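Local structure of assemblin (Human herpesvirus 3, 1VZV) at residues A[4-9]-A[151-156]; A[49-54]-A[61-66]; A[140-145]-A[216-221]. The protein is a serine protease that probably cleaves the viral assembly protein after the spherical procapsid has formed, allowing the capsid to mature. All coordinates share one frame; numbering follows the deposited sequence.

Contact 1. Residues A[4-9]-A[151-156]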
loop_
_atom_site.group_PDB
_atom_site.type_symbol
_atom_site.label_atom_id
_atom_site.label_comp_id
_atom_site.label_asym_id
_atom_site.label_seq_id
_atom_site.Cartn_x
_atom_site.Cartn_y
_atom_site.Cartn_z
ATOM N N TYR A 4 -7.047 -20.409 -7.104
ATOM C CA TYR A 4 -8.460 -20.552 -6.891
ATOM C C TYR A 4 -8.677 -19.752 -5.654
ATOM O O TYR A 4 -7.845 -19.775 -4.747
ATOM C CB TYR A 4 -8.818 -22.004 -6.658
ATOM C CG TYR A 4 -8.630 -22.794 -7.900
ATOM C CD1 TYR A 4 -7.366 -23.235 -8.273
ATOM C CD2 TYR A 4 -9.687 -22.974 -8.786
ATOM C CE1 TYR A 4 -7.151 -23.811 -9.492
ATOM C CE2 TYR A 4 -9.478 -23.558 -10.024
ATOM C CZ TYR A 4 -8.205 -23.967 -10.365
ATOM O OH TYR A 4 -7.987 -24.509 -11.598
ATOM N N VAL A 5 -9.743 -18.968 -5.669
ATOM C CA VAL A 5 -10.114 -18.128 -4.547
ATOM C C VAL A 5 -11.512 -18.593 -4.163
ATOM O O VAL A 5 -12.309 -18.919 -5.048
ATOM C CB VAL A 5 -10.208 -16.667 -4.988
ATOM C CG1 VAL A 5 -10.334 -15.766 -3.797
ATOM C CG2 VAL A 5 -9.020 -16.296 -5.809
ATOM N N ALA A 6 -11.791 -18.684 -2.867
ATOM C CA ALA A 6 -13.110 -19.091 -2.399
ATOM C C ALA A 6 -13.429 -18.314 -1.122
ATOM O O ALA A 6 -12.534 -18.035 -0.329
ATOM C CB ALA A 6 -13.147 -20.579 -2.145
ATOM N N GLY A 7 -14.682 -17.911 -0.948
ATOM C CA GLY A 7 -15.073 -17.161 0.229
ATOM C C GLY A 7 -16.539 -16.825 0.096
ATOM O O GLY A 7 -17.166 -17.208 -0.887
ATOM N N TYR A 8 -17.100 -16.138 1.086
ATOM C CA TYR A 8 -18.505 -15.745 1.062
ATOM C C TYR A 8 -18.651 -14.371 0.465
ATOM O O TYR A 8 -17.985 -13.425 0.887
ATOM C CB TYR A 8 -19.070 -15.647 2.463
ATOM C CG TYR A 8 -19.141 -16.915 3.254
ATOM C CD1 TYR A 8 -20.226 -17.754 3.135
ATOM C CD2 TYR A 8 -18.187 -17.204 4.216
ATOM C CE1 TYR A 8 -20.376 -18.821 3.938
ATOM C CE2 TYR A 8 -18.328 -18.275 5.025
ATOM C CZ TYR A 8 -19.432 -19.081 4.886
ATOM O OH TYR A 8 -19.622 -20.142 5.738
ATOM N N LEU A 9 -19.575 -14.233 -0.466
ATOM C CA LEU A 9 -19.801 -12.938 -1.082
ATOM C C LEU A 9 -20.388 -12.011 -0.023
ATOM O O LEU A 9 -20.118 -10.805 -0.031
ATOM C CB LEU A 9 -20.780 -13.080 -2.250
ATOM C CG LEU A 9 -20.246 -13.242 -3.670
ATOM C CD1 LEU A 9 -18.823 -13.697 -3.646
ATOM C CD2 LEU A 9 -21.123 -14.193 -4.469
ATOM N N SER A 151 -8.627 -26.944 -2.211
ATOM C CA SER A 151 -7.774 -26.359 -1.181
ATOM C C SER A 151 -8.173 -24.938 -0.808
ATOM O O SER A 151 -7.888 -24.467 0.300
ATOM C CB SER A 151 -6.335 -26.375 -1.624
ATOM O OG SER A 151 -5.931 -27.708 -1.760
ATOM N N SER A 152 -8.810 -24.243 -1.736
ATOM C CA SER A 152 -9.240 -22.888 -1.489
ATOM C C SER A 152 -10.333 -22.965 -0.464
ATOM O O SER A 152 -10.368 -22.195 0.482
ATOM C CB SER A 152 -9.782 -22.347 -2.775
ATOM O OG SER A 152 -8.887 -22.728 -3.798
ATOM N N ILE A 153 -11.168 -23.981 -0.616
ATOM C CA ILE A 153 -12.292 -24.199 0.272
ATOM C C ILE A 153 -11.992 -25.108 1.439
ATOM O O ILE A 153 -12.794 -25.212 2.359
ATOM C CB ILE A 153 -13.480 -24.822 -0.471
ATOM C CG1 ILE A 153 -13.104 -26.203 -1.008
ATOM C CG2 ILE A 153 -13.934 -23.911 -1.600
ATOM C CD1 ILE A 153 -14.274 -26.919 -1.628
ATOM N N GLU A 154 -10.852 -25.770 1.417
ATOM C CA GLU A 154 -10.536 -26.669 2.501
ATOM C C GLU A 154 -10.556 -26.112 3.938
ATOM O O GLU A 154 -10.970 -26.835 4.859
ATOM C CB GLU A 154 -9.224 -27.356 2.235
ATOM C CG GLU A 154 -8.956 -28.390 3.251
ATOM C CD GLU A 154 -7.494 -28.619 3.452
ATOM O OE1 GLU A 154 -6.812 -27.649 3.868
ATOM O OE2 GLU A 154 -7.037 -29.765 3.210
ATOM N N PRO A 155 -10.089 -24.845 4.160
ATOM C CA PRO A 155 -10.039 -24.164 5.473
ATOM C C PRO A 155 -11.278 -23.541 6.110
ATOM O O PRO A 155 -11.178 -23.033 7.224
ATOM C CB PRO A 155 -8.970 -23.096 5.262
ATOM C CG PRO A 155 -9.130 -22.743 3.839
ATOM C CD PRO A 155 -9.261 -24.096 3.188
ATOM N N PHE A 156 -12.407 -23.494 5.410
ATOM C CA PHE A 156 -13.633 -22.933 5.983
ATOM C C PHE A 156 -14.227 -23.991 6.900
ATOM O O PHE A 156 -14.958 -24.849 6.432
ATOM C CB PHE A 156 -14.615 -22.601 4.872
ATOM C CG PHE A 156 -14.138 -21.508 3.972
ATOM C CD1 PHE A 156 -14.367 -20.180 4.296
ATOM C CD2 PHE A 156 -13.377 -21.798 2.849
ATOM C CE1 PHE A 156 -13.843 -19.175 3.536
ATOM C CE2 PHE A 156 -12.848 -20.786 2.081
ATOM C CZ PHE A 156 -13.080 -19.473 2.428
#
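Phe156 lays the end of its ring against Ala6 and Gly7, closing the type I turn Ile153 to Phe156 onto strand 3-8 of the central mixed sheet of this herpesvirus protease fold. From CB the side chain leans toward the strand, with CG anti to the carbonyl carbon (chi1 -66°). CD1 reaches the Tyr8 ring at CE2, 4.5 Å away and the loosest of these touches. On the other side of the ring, Phe156 CE2 meets the Ala6 methyl CB at 4.2 Å. Phe156 CZ, the tip, comes to 3.8 Å from Gly7 CA, and there Ala6 O lies at the ring edge, near its plane. Back in its own turn, Ile153 CA also sits at an edge of this ring. Phe62 completes the aromatic group, standing edge-to-face to both Phe156 and Tyr8. Ala6 is the apolar middle of the contact: its CB touches Ile153 CG2 at 3.5 Å and Ser152 CB at 3.9 Å. The rest of Ile153 runs on to Leu167 and Leu168 of helix 161-173, which places the turn between strand and helix. Ser152 packs beside Tyr4 at the far end, yet its hydroxyl bonds backward within the chain, from OG to the carbonyl O of Thr148.

Contact 2. Residues A[49-54]-A[61-66]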
loop_
_atom_site.group_PDB
_atom_site.type_symbol
_atom_site.label_atom_id
_atom_site.label_comp_id
_atom_site.label_asym_id
_atom_site.label_seq_id
_atom_site.Cartn_x
_atom_site.Cartn_y
_atom_site.Cartn_z
ATOM N N GLY A 49 -9.691 -13.027 -13.907
ATOM C CA GLY A 49 -10.171 -14.371 -13.677
ATOM C C GLY A 49 -11.671 -14.324 -13.761
ATOM O O GLY A 49 -12.222 -13.314 -14.222
ATOM N N GLU A 50 -12.339 -15.402 -13.353
ATOM C CA GLU A 50 -13.800 -15.457 -13.383
ATOM C C GLU A 50 -14.370 -16.459 -12.379
ATOM O O GLU A 50 -13.848 -17.579 -12.236
ATOM C CB GLU A 50 -14.312 -15.797 -14.792
ATOM C CG GLU A 50 -14.220 -17.286 -15.200
ATOM C CD GLU A 50 -15.121 -17.637 -16.390
ATOM O OE1 GLU A 50 -16.311 -17.268 -16.381
ATOM O OE2 GLU A 50 -14.637 -18.282 -17.335
ATOM N N VAL A 51 -15.417 -16.041 -11.666
ATOM C CA VAL A 51 -16.113 -16.893 -10.694
ATOM C C VAL A 51 -16.602 -18.150 -11.439
ATOM O O VAL A 51 -17.419 -18.043 -12.354
ATOM C CB VAL A 51 -17.362 -16.144 -10.091
ATOM C CG1 VAL A 51 -18.423 -17.126 -9.600
ATOM C CG2 VAL A 51 -16.941 -15.257 -8.943
ATOM N N ILE A 52 -16.113 -19.327 -11.061
ATOM C CA ILE A 52 -16.555 -20.535 -11.740
ATOM C C ILE A 52 -17.804 -21.150 -11.129
ATOM O O ILE A 52 -18.390 -22.030 -11.735
ATOM C CB ILE A 52 -15.428 -21.603 -11.894
ATOM C CG1 ILE A 52 -15.206 -22.370 -10.606
ATOM C CG2 ILE A 52 -14.118 -20.948 -12.324
ATOM C CD1 ILE A 52 -13.937 -23.202 -10.634
ATOM N N ALA A 53 -18.224 -20.667 -9.956
ATOM C CA ALA A 53 -19.423 -21.178 -9.271
ATOM C C ALA A 53 -19.747 -20.460 -7.961
ATOM O O ALA A 53 -18.852 -20.067 -7.220
ATOM C CB ALA A 53 -19.289 -22.674 -9.001
ATOM N N ILE A 54 -21.040 -20.338 -7.670
ATOM C CA ILE A 54 -21.547 -19.686 -6.449
ATOM C C ILE A 54 -22.722 -20.526 -5.917
ATOM O O ILE A 54 -23.629 -20.860 -6.677
ATOM C CB ILE A 54 -22.147 -18.249 -6.727
ATOM C CG1 ILE A 54 -21.272 -17.440 -7.689
ATOM C CG2 ILE A 54 -22.286 -17.474 -5.418
ATOM C CD1 ILE A 54 -21.757 -16.018 -7.911
ATOM N N PRO A 61 -23.930 -16.544 0.499
ATOM C CA PRO A 61 -23.444 -17.023 -0.791
ATOM C C PRO A 61 -21.968 -17.372 -0.626
ATOM O O PRO A 61 -21.216 -16.560 -0.067
ATOM C CB PRO A 61 -23.580 -15.785 -1.685
ATOM C CG PRO A 61 -24.615 -14.974 -1.030
ATOM C CD PRO A 61 -24.288 -15.124 0.414
ATOM N N PHE A 62 -21.558 -18.553 -1.103
ATOM C CA PHE A 62 -20.157 -19.003 -1.041
ATOM C C PHE A 62 -19.693 -19.220 -2.475
ATOM O O PHE A 62 -20.374 -19.896 -3.240
ATOM C CB PHE A 62 -20.032 -20.300 -0.245
ATOM C CG PHE A 62 -18.616 -20.704 0.026
ATOM C CD1 PHE A 62 -17.927 -20.179 1.109
ATOM C CD2 PHE A 62 -17.954 -21.577 -0.821
ATOM C CE1 PHE A 62 -16.594 -20.517 1.338
ATOM C CE2 PHE A 62 -16.626 -21.916 -0.597
ATOM C CZ PHE A 62 -15.947 -21.385 0.479
ATOM N N PHE A 63 -18.549 -18.657 -2.848
ATOM C CA PHE A 63 -18.086 -18.780 -4.221
ATOM C C PHE A 63 -16.716 -19.333 -4.377
ATOM O O PHE A 63 -15.920 -19.328 -3.458
ATOM C CB PHE A 63 -18.116 -17.425 -4.934
ATOM C CG PHE A 63 -16.822 -16.612 -4.822
ATOM C CD1 PHE A 63 -16.406 -16.075 -3.608
ATOM C CD2 PHE A 63 -16.065 -16.340 -5.947
ATOM C CE1 PHE A 63 -15.273 -15.287 -3.528
ATOM C CE2 PHE A 63 -14.936 -15.555 -5.862
ATOM C CZ PHE A 63 -14.542 -15.030 -4.655
ATOM N N LEU A 64 -16.419 -19.712 -5.602
ATOM C CA LEU A 64 -15.121 -20.248 -5.960
ATOM C C LEU A 64 -14.805 -19.560 -7.287
ATOM O O LEU A 64 -15.700 -19.294 -8.090
ATOM C CB LEU A 64 -15.208 -21.775 -6.101
ATOM C CG LEU A 64 -13.957 -22.585 -6.450
ATOM C CD1 LEU A 64 -12.827 -22.276 -5.505
ATOM C CD2 LEU A 64 -14.298 -24.051 -6.371
ATOM N N GLY A 65 -13.564 -19.189 -7.500
ATOM C CA GLY A 65 -13.276 -18.530 -8.742
ATOM C C GLY A 65 -11.883 -18.872 -9.171
ATOM O O GLY A 65 -11.108 -19.464 -8.405
ATOM N N ILE A 66 -11.578 -18.555 -10.419
ATOM C CA ILE A 66 -10.253 -18.809 -10.926
ATOM C C ILE A 66 -9.577 -17.480 -11.322
ATOM O O ILE A 66 -10.217 -16.564 -11.865
ATOM C CB ILE A 66 -10.269 -19.870 -12.068
ATOM C CG1 ILE A 66 -8.853 -20.345 -12.371
ATOM C CG2 ILE A 66 -10.907 -19.328 -13.324
ATOM C CD1 ILE A 66 -8.822 -21.610 -13.157
#
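Val51 and Phe63 meet on one face of a two-stranded antiparallel ladder, the valine methyl CG2 lying 3.3 Å from ring atom CD2 of Phe63, with the two side chains at roughly a right angle. Ile54 joins them on that face, its CG1 standing 4.2 Å from Phe63 CB. Glu50, Ala53, Leu64 and Ile66 point to the other face. Ile52 packs among them: with CG1 between the backbone N and the carbonyl carbon (chi1 79°), CG2 falls anti to the carbonyl carbon and touches Ile66 CG2 at 3.7 Å, while Ile52 CD1 packs more loosely on Leu64 CG.

The backbone fixes these positions. Ile66 N bonds to Glu50 O over 3.1 Å. One carbonyl then serves two residues: Leu64 O accepts Ile52 N at 3.0 Å and, weakly, Ala53 N at 3.4 Å. Leu64 N returns a bond to Ala53 O at 2.9 Å.

Farther out, Val171 of helix 161-173 covers Ile52 and Leu64, and Leu170 lies on Ala53. Tyr174 OH holds the carboxylate of Glu50 through OE2. On the opposite face, Val130 packs on both Val51 and Phe63; it belongs to strand 129-133, which also carries the catalytic His129 and so brings this face of the hairpin close to the active site. With Ile52 and Ala53 both opposite Leu64, the ladder slips by one residue: a classic beta bulge in the hairpin of strands 47-56 and 61-67, within the central sheet of the S21 protease fold.

Contact 3. Residues A[140-145]-A[216-221]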
loop_
_atom_site.group_PDB
_atom_site.type_symbol
_atom_site.label_atom_id
_atom_site.label_comp_id
_atom_site.label_asym_id
_atom_site.label_seq_id
_atom_site.Cartn_x
_atom_site.Cartn_y
_atom_site.Cartn_z
ATOM N N GLY A 140 -17.993 -10.819 6.155
ATOM C CA GLY A 140 -17.253 -12.078 6.183
ATOM C C GLY A 140 -16.453 -12.216 4.897
ATOM O O GLY A 140 -16.013 -13.324 4.543
ATOM N N THR A 141 -16.239 -11.065 4.237
ATOM C CA THR A 141 -15.573 -10.969 2.940
ATOM C C THR A 141 -14.088 -11.239 2.853
ATOM O O THR A 141 -13.450 -10.793 1.909
ATOM C CB THR A 141 -15.865 -9.616 2.214
ATOM O OG1 THR A 141 -15.477 -8.504 3.037
ATOM C CG2 THR A 141 -17.319 -9.485 1.837
ATOM N N VAL A 142 -13.503 -11.914 3.833
ATOM C CA VAL A 142 -12.087 -12.242 3.726
ATOM C C VAL A 142 -12.029 -13.502 2.839
ATOM O O VAL A 142 -12.973 -14.304 2.830
ATOM C CB VAL A 142 -11.466 -12.450 5.101
ATOM C CG1 VAL A 142 -10.576 -13.645 5.108
ATOM C CG2 VAL A 142 -10.678 -11.228 5.477
ATOM N N VAL A 143 -10.988 -13.653 2.032
ATOM C CA VAL A 143 -10.928 -14.819 1.172
ATOM C C VAL A 143 -9.684 -15.669 1.307
ATOM O O VAL A 143 -8.707 -15.257 1.911
ATOM C CB VAL A 143 -11.142 -14.455 -0.301
ATOM C CG1 VAL A 143 -12.556 -14.062 -0.519
ATOM C CG2 VAL A 143 -10.219 -13.366 -0.717
ATOM N N ASN A 144 -9.763 -16.888 0.788
ATOM C CA ASN A 144 -8.657 -17.812 0.800
ATOM C C ASN A 144 -8.329 -18.105 -0.656
ATOM O O ASN A 144 -9.217 -18.144 -1.507
ATOM C CB ASN A 144 -9.028 -19.084 1.555
ATOM C CG ASN A 144 -7.825 -19.964 1.857
ATOM O OD1 ASN A 144 -6.863 -19.532 2.483
ATOM N ND2 ASN A 144 -7.882 -21.214 1.423
ATOM N N TYR A 145 -7.032 -18.196 -0.934
ATOM C CA TYR A 145 -6.467 -18.475 -2.257
ATOM C C TYR A 145 -5.573 -19.708 -2.110
ATOM O O TYR A 145 -4.924 -19.869 -1.069
ATOM C CB TYR A 145 -5.510 -17.360 -2.690
ATOM C CG TYR A 145 -6.059 -15.983 -2.931
ATOM C CD1 TYR A 145 -6.375 -15.137 -1.876
ATOM C CD2 TYR A 145 -6.174 -15.498 -4.224
ATOM C CE1 TYR A 145 -6.795 -13.829 -2.104
ATOM C CE2 TYR A 145 -6.587 -14.200 -4.472
ATOM C CZ TYR A 145 -6.903 -13.358 -3.411
ATOM O OH TYR A 145 -7.346 -12.071 -3.680
ATOM N N ALA A 216 -15.658 -15.738 8.606
ATOM C CA ALA A 216 -15.891 -16.623 7.464
ATOM C C ALA A 216 -15.733 -18.104 7.814
ATOM O O ALA A 216 -16.169 -18.991 7.074
ATOM C CB ALA A 216 -14.979 -16.251 6.300
ATOM N N GLY A 217 -15.155 -18.388 8.966
ATOM C CA GLY A 217 -14.964 -19.774 9.319
ATOM C C GLY A 217 -13.556 -20.202 8.963
ATOM O O GLY A 217 -13.225 -21.381 9.094
ATOM N N ILE A 218 -12.735 -19.275 8.465
ATOM C CA ILE A 218 -11.358 -19.606 8.138
ATOM C C ILE A 218 -10.678 -19.598 9.490
ATOM O O ILE A 218 -10.175 -18.584 9.947
ATOM C CB ILE A 218 -10.680 -18.553 7.248
ATOM C CG1 ILE A 218 -11.443 -18.353 5.935
ATOM C CG2 ILE A 218 -9.266 -18.980 6.949
ATOM C CD1 ILE A 218 -10.725 -17.420 4.930
ATOM N N MET A 219 -10.786 -20.711 10.187
ATOM C CA MET A 219 -10.179 -20.827 11.507
ATOM C C MET A 219 -8.816 -21.487 11.309
ATOM O O MET A 219 -7.847 -21.152 12.007
ATOM C CB MET A 219 -11.095 -21.661 12.427
ATOM C CG MET A 219 -11.186 -21.227 13.885
ATOM S SD MET A 219 -9.832 -21.768 14.897
ATOM C CE MET A 219 -8.677 -20.418 14.645
ATOM N N GLY A 220 -8.754 -22.341 10.277
ATOM C CA GLY A 220 -7.544 -23.076 9.912
ATOM C C GLY A 220 -6.205 -22.841 10.631
ATOM O O GLY A 220 -5.424 -21.962 10.209
ATOM N N HIS A 221 -5.957 -23.660 11.673
ATOM C CA HIS A 221 -4.755 -23.662 12.533
ATOM C C HIS A 221 -5.080 -24.205 13.925
ATOM O O HIS A 221 -5.705 -23.419 14.688
ATOM C CB HIS A 221 -4.167 -22.272 12.680
ATOM O OXT HIS A 221 -4.686 -25.367 14.251
#
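Asn144 brings its CB to 4.1 Å from Ile218 CD1 but spends its amide on a third part of the chain. The nitrogen Asn144 ND2 donates a hydrogen bond to Ser152 O over 2.8 Å. With CG anti to the backbone N (chi1 -168°), the amide is led to that carbonyl, in helix 149-152; CB points toward Ile218 because the backbone of Asn144 turns it that way. Ile218 is the main apolar probe from the chain end. Its CG1 is anti to the carbonyl carbon (chi1 -58°) and the chain beyond is extended, which carries CD1 across to Val142 CG1 at 3.8 Å. The same Ile218 CD1 lies 4.2 Å from the carbonyl carbon C of Val143, so one methyl spans three successive residues of segment 140-145. Ala216 supplies the second touch, its CB approaching Gly140 O at 3.6 Å.

Gly217 is the first residue to leave the helical backbone after helix 205-216. With positive phi, it is the C-prime residue of a Schellman motif in which Ile218 N bonds back to Arg213 O, and Ile218 then centres an inverse gamma turn. This reversal sets Ile218 toward segment 140-145, where Phe156 also packs on it. The touches between the two segments are thus made by methyl groups meeting carbon and one carbonyl oxygen, while the polar bonds run to the helix end and to Ser152. What results is a small, nonpolar joint without a directional bond of its own.

In the fold
Each contact has at least one segment on the central sheet. Contact 2 holds the hairpin 47-56/61-67; strand 61-67 lies next to strand 3-8 of contact 1, and on its other side strand 3-8 pairs with strand 144-146 of contact 3. Centres of contacts 1 and 2 are 9 Å apart, those of 1 and 3 are 7 Å, and those of 2 and 3 are 15 Å. In sequence, contact 2 closes inside the span of contact 1, whose segments alternate with those of contact 3. The chain's first strand thus lies within the sheet, and residues just after helix 205-216 pack against its edge; strands 108-112 and 129-133 of the same sheet carry catalytic Ser110 and His129.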